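L0028 (Mitochondria associated protein) (Escherichia coli, PDB 3GCG) probably acts as a secreted bacterial effector of the IpaB/EvcA family that switches on a Rho-family GTPase of the host cell. Local coordinates at residues Y109-Q112 against K113-E116; T126-N129 against T130-K133. One frame throughout, in Å; residues are numbered along the deposited sequence.

Interaction 1 of 2, residues Y109-Q112 against K113-E116; sequences YFNQ and KVDE
Phe110 O is approached by two successive amides of the next helical turn: Val114 N bonds to it at 3.0 Å within the plane of the carbonyl, and Lys113 N, at 3.1 Å, adds a weak bond. Lys113 N divides itself between two weak bonds, this one three residues back and another to Tyr109 O four back, while Val114 N on Phe110 O and Asp115 N on Asn111 O (2.9 Å) keep the regular i to i+4 pattern. One methyl of Val114, CG2, meets the Phe110 ring obliquely near CE2 (3.5 Å), while the ring packs on Met134, Ile135 and Val138 of helix 124-146. Gln112 and Glu116, both exposed, meet by their polar ends. Gln112 sends CG anti to its backbone N (chi1 173°) and then bends at chi2, which brings NE2 within 3.1 Å of Glu116 OE2. This hydrogen bond uses the anti lone pair of OE2, the one away from OE1, and the two flat groups are turned 68° apart. Lys113 CE comes obliquely to the Tyr109 ring, 3.8 Å from CE1, while their polar ends are engaged elsewhere, OH by Asn19 N and NZ by Val17 O. Phe110 and Val114 thus give the turn an apolar patch against helix 124-146, while the Gln112 to Glu116 bond links two exposed side chains one turn apart.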
loop_
_atom_site.group_PDB
_atom_site.type_symbol
_atom_site.label_atom_id
_atom_site.label_comp_id
_atom_site.label_asym_id
_atom_site.label_seq_id
_atom_site.Cartn_x
_atom_site.Cartn_y
_atom_site.Cartn_z
ATOM N N TYR B 109 10.058 -8.088 18.013
ATOM C CA TYR B 109 9.350 -7.950 19.280
ATOM C C TYR B 109 7.838 -8.028 19.080
ATOM O O TYR B 109 7.142 -8.767 19.781
ATOM C CB TYR B 109 9.745 -6.623 19.941
ATOM C CG TYR B 109 9.015 -6.309 21.231
ATOM C CD1 TYR B 109 8.921 -7.253 22.254
ATOM C CD2 TYR B 109 8.448 -5.051 21.441
ATOM C CE1 TYR B 109 8.275 -6.952 23.462
ATOM C CE2 TYR B 109 7.803 -4.735 22.640
ATOM C CZ TYR B 109 7.720 -5.690 23.643
ATOM O OH TYR B 109 7.075 -5.385 24.813
ATOM N N PHE B 110 7.334 -7.261 18.120
ATOM C CA PHE B 110 5.910 -7.253 17.818
ATOM C C PHE B 110 5.391 -8.622 17.376
ATOM O O PHE B 110 4.342 -9.075 17.831
ATOM C CB PHE B 110 5.604 -6.255 16.708
ATOM C CG PHE B 110 4.168 -6.288 16.263
ATOM C CD1 PHE B 110 3.177 -5.680 17.031
ATOM C CD2 PHE B 110 3.802 -6.961 15.093
ATOM C CE1 PHE B 110 1.842 -5.744 16.642
ATOM C CE2 PHE B 110 2.476 -7.028 14.697
ATOM C CZ PHE B 110 1.491 -6.420 15.472
ATOM N N ASN B 111 6.118 -9.277 16.479
ATOM C CA ASN B 111 5.678 -10.580 15.988
ATOM C C ASN B 111 5.753 -11.689 17.028
ATOM O O ASN B 111 5.010 -12.672 16.951
ATOM C CB ASN B 111 6.452 -10.948 14.720
ATOM C CG ASN B 111 5.857 -10.290 13.480
ATOM O OD1 ASN B 111 4.739 -10.606 13.078
ATOM N ND2 ASN B 111 6.595 -9.365 12.883
ATOM N N GLN B 112 6.643 -11.524 18.008
ATOM C CA GLN B 112 6.768 -12.493 19.091
ATOM C C GLN B 112 5.437 -12.423 19.845
ATOM O O GLN B 112 4.901 -13.443 20.287
ATOM C CB GLN B 112 7.950 -12.110 19.996
ATOM C CG GLN B 112 8.125 -12.936 21.277
ATOM C CD GLN B 112 8.086 -14.445 21.055
ATOM O OE1 GLN B 112 8.425 -14.942 19.984
ATOM N NE2 GLN B 112 7.684 -15.178 22.084
ATOM N N LYS B 113 4.893 -11.213 19.959
ATOM C CA LYS B 113 3.609 -11.006 20.628
ATOM C C LYS B 113 2.474 -11.570 19.769
ATOM O O LYS B 113 1.473 -12.068 20.289
ATOM C CB LYS B 113 3.370 -9.511 20.880
ATOM C CG LYS B 113 4.315 -8.877 21.894
ATOM C CD LYS B 113 4.060 -9.380 23.306
ATOM C CE LYS B 113 5.026 -8.748 24.289
ATOM N NZ LYS B 113 4.776 -9.199 25.681
ATOM N N VAL B 114 2.621 -11.483 18.453
ATOM C CA VAL B 114 1.608 -12.022 17.542
ATOM C C VAL B 114 1.516 -13.534 17.763
ATOM O O VAL B 114 0.424 -14.097 17.885
ATOM C CB VAL B 114 1.975 -11.756 16.060
ATOM C CG1 VAL B 114 1.060 -12.539 15.145
ATOM C CG2 VAL B 114 1.873 -10.273 15.761
ATOM N N ASP B 115 2.672 -14.187 17.806
ATOM C CA ASP B 115 2.712 -15.621 18.035
ATOM C C ASP B 115 2.034 -15.937 19.361
ATOM O O ASP B 115 1.030 -16.649 19.402
ATOM C CB ASP B 115 4.154 -16.116 18.060
ATOM C CG ASP B 115 4.862 -15.887 16.747
ATOM O OD1 ASP B 115 4.203 -16.050 15.703
ATOM O OD2 ASP B 115 6.071 -15.561 16.753
ATOM N N GLU B 116 2.585 -15.400 20.442
ATOM C CA GLU B 116 2.022 -15.621 21.766
ATOM C C GLU B 116 0.503 -15.494 21.736
ATOM O O GLU B 116 -0.207 -16.270 22.367
ATOM C CB GLU B 116 2.597 -14.606 22.753
ATOM C CG GLU B 116 4.056 -14.826 23.108
ATOM C CD GLU B 116 4.632 -13.670 23.904
ATOM O OE1 GLU B 116 3.839 -12.926 24.524
ATOM O OE2 GLU B 116 5.874 -13.509 23.918
#

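Interaction 2 of 2, residues T126-N129 against T130-K133; sequences TRFN and TQTK
Thr132 OG1 donates to Asn129 O, three residues back, at 2.8 Å, and Thr130 OG1 to Thr126 O, four back, at 3.1 Å. The torsions differ: in Thr132, OG1 sits between the backbone N and the carbonyl carbon (chi1 76°), whereas in Thr130, with chi1 at -73°, it lies beside its own N. Each carbonyl also keeps its helical amide: Lys133 N reaches Asn129 O from the same face as the hydroxyl, whereas Thr130 N and OG1 come to Thr126 O from opposite faces. The Thr132 rotamer leaves CG2 3.6 Å from Phe128 CE2, and the two side chains cross at about a right angle. With an alanine in place of Thr132, Asn129 O would probably lose its hydroxyl partner and keep the amide of Lys133, and a gap is likely to open beside the Phe128 ring where CG2 had been. Gln131 runs out extended, its NE2 lying 3.9 Å from NH2 at the guanidinium edge of Arg127. With its hydroxyl bonded to Asn129 O, Thr132 is held in one rotamer beside Phe128, and both residues pack on the chain of another protein, Phe128 on an apolar and Thr132 on a polar side chain.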
loop_
_atom_site.group_PDB
_atom_site.type_symbol
_atom_site.label_atom_id
_atom_site.label_comp_id
_atom_site.label_asym_id
_atom_site.label_seq_id
_atom_site.Cartn_x
_atom_site.Cartn_y
_atom_site.Cartn_z
ATOM N N THR B 126 -5.208 -17.557 9.672
ATOM C CA THR B 126 -5.667 -17.042 10.953
ATOM C C THR B 126 -4.562 -16.237 11.634
ATOM O O THR B 126 -4.823 -15.174 12.201
ATOM C CB THR B 126 -6.123 -18.189 11.888
ATOM O OG1 THR B 126 -7.230 -18.875 11.288
ATOM C CG2 THR B 126 -6.558 -17.635 13.242
ATOM N N ARG B 127 -3.335 -16.744 11.575
ATOM C CA ARG B 127 -2.201 -16.050 12.167
ATOM C C ARG B 127 -2.034 -14.685 11.498
ATOM O O ARG B 127 -1.840 -13.674 12.166
ATOM C CB ARG B 127 -0.917 -16.866 11.988
ATOM C CG ARG B 127 0.267 -16.023 11.509
ATOM C CD ARG B 127 1.376 -15.901 12.542
ATOM N NE ARG B 127 2.133 -14.660 12.367
ATOM C CZ ARG B 127 3.315 -14.420 12.925
ATOM N NH1 ARG B 127 3.879 -15.340 13.683
ATOM N NH2 ARG B 127 3.922 -13.257 12.748
ATOM N N PHE B 128 -2.114 -14.670 10.172
ATOM C CA PHE B 128 -1.967 -13.438 9.408
ATOM C C PHE B 128 -3.046 -12.416 9.769
ATOM O O PHE B 128 -2.749 -11.251 9.993
ATOM C CB PHE B 128 -2.022 -13.736 7.904
ATOM C CG PHE B 128 -1.671 -12.558 7.036
ATOM C CD1 PHE B 128 -0.359 -12.364 6.596
ATOM C CD2 PHE B 128 -2.653 -11.651 6.640
ATOM C CE1 PHE B 128 -0.031 -11.279 5.766
ATOM C CE2 PHE B 128 -2.336 -10.557 5.810
ATOM C CZ PHE B 128 -1.026 -10.374 5.371
ATOM N N ASN B 129 -4.298 -12.850 9.819
ATOM C CA ASN B 129 -5.373 -11.927 10.165
ATOM C C ASN B 129 -5.170 -11.380 11.575
ATOM O O ASN B 129 -5.391 -10.201 11.832
ATOM C CB ASN B 129 -6.731 -12.614 10.032
ATOM C CG ASN B 129 -7.068 -12.936 8.592
ATOM O OD1 ASN B 129 -6.418 -12.433 7.666
ATOM N ND2 ASN B 129 -8.085 -13.766 8.387
ATOM N N THR B 130 -4.732 -12.242 12.479
ATOM C CA THR B 130 -4.462 -11.839 13.850
ATOM C C THR B 130 -3.363 -10.786 13.804
ATOM O O THR B 130 -3.427 -9.779 14.511
ATOM C CB THR B 130 -4.016 -13.063 14.704
ATOM O OG1 THR B 130 -5.157 -13.897 14.958
ATOM C CG2 THR B 130 -3.400 -12.624 16.033
ATOM N N GLN B 131 -2.362 -11.003 12.951
ATOM C CA GLN B 131 -1.274 -10.042 12.831
ATOM C C GLN B 131 -1.779 -8.677 12.375
ATOM O O GLN B 131 -1.407 -7.646 12.945
ATOM C CB GLN B 131 -0.213 -10.519 11.835
ATOM C CG GLN B 131 0.868 -9.467 11.573
ATOM C CD GLN B 131 1.788 -9.814 10.417
ATOM O OE1 GLN B 131 1.365 -9.851 9.263
ATOM N NE2 GLN B 131 3.060 -10.066 10.724
ATOM N N THR B 132 -2.622 -8.672 11.344
ATOM C CA THR B 132 -3.146 -7.418 10.814
ATOM C C THR B 132 -4.014 -6.712 11.843
ATOM O O THR B 132 -3.979 -5.491 11.953
ATOM C CB THR B 132 -3.966 -7.632 9.537
ATOM O OG1 THR B 132 -5.248 -8.160 9.878
ATOM C CG2 THR B 132 -3.275 -8.605 8.627
ATOM N N LYS B 133 -4.797 -7.475 12.599
ATOM C CA LYS B 133 -5.646 -6.869 13.615
ATOM C C LYS B 133 -4.799 -6.226 14.704
ATOM O O LYS B 133 -5.098 -5.131 15.164
ATOM C CB LYS B 133 -6.577 -7.910 14.234
ATOM C CG LYS B 133 -7.754 -8.284 13.342
ATOM C CD LYS B 133 -8.845 -8.964 14.151
ATOM C CE LYS B 133 -10.118 -9.142 13.332
ATOM N NZ LYS B 133 -11.295 -9.459 14.204
#

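Interactions 1 and 2 come one after the other along the chain, on helices 108-118 and 124-146, which are consecutive, and their centres lie about 11 Å apart on the same side of the chain's centre. They touch through side chains. Asp115 forms a salt bridge with Arg127, although OD1 and NH1 are modelled so close that its exact geometry is doubtful. A probable hydrogen bond runs from Gln131 NE2 to Asn111 OD1 at 2.9 Å, and Val114 packs against Arg127. Interaction 1 thus supplies the acceptors and interaction 2 the donors that tie this all-helical hairpin together, while, of the two, only interaction 2 also touches the partner protein.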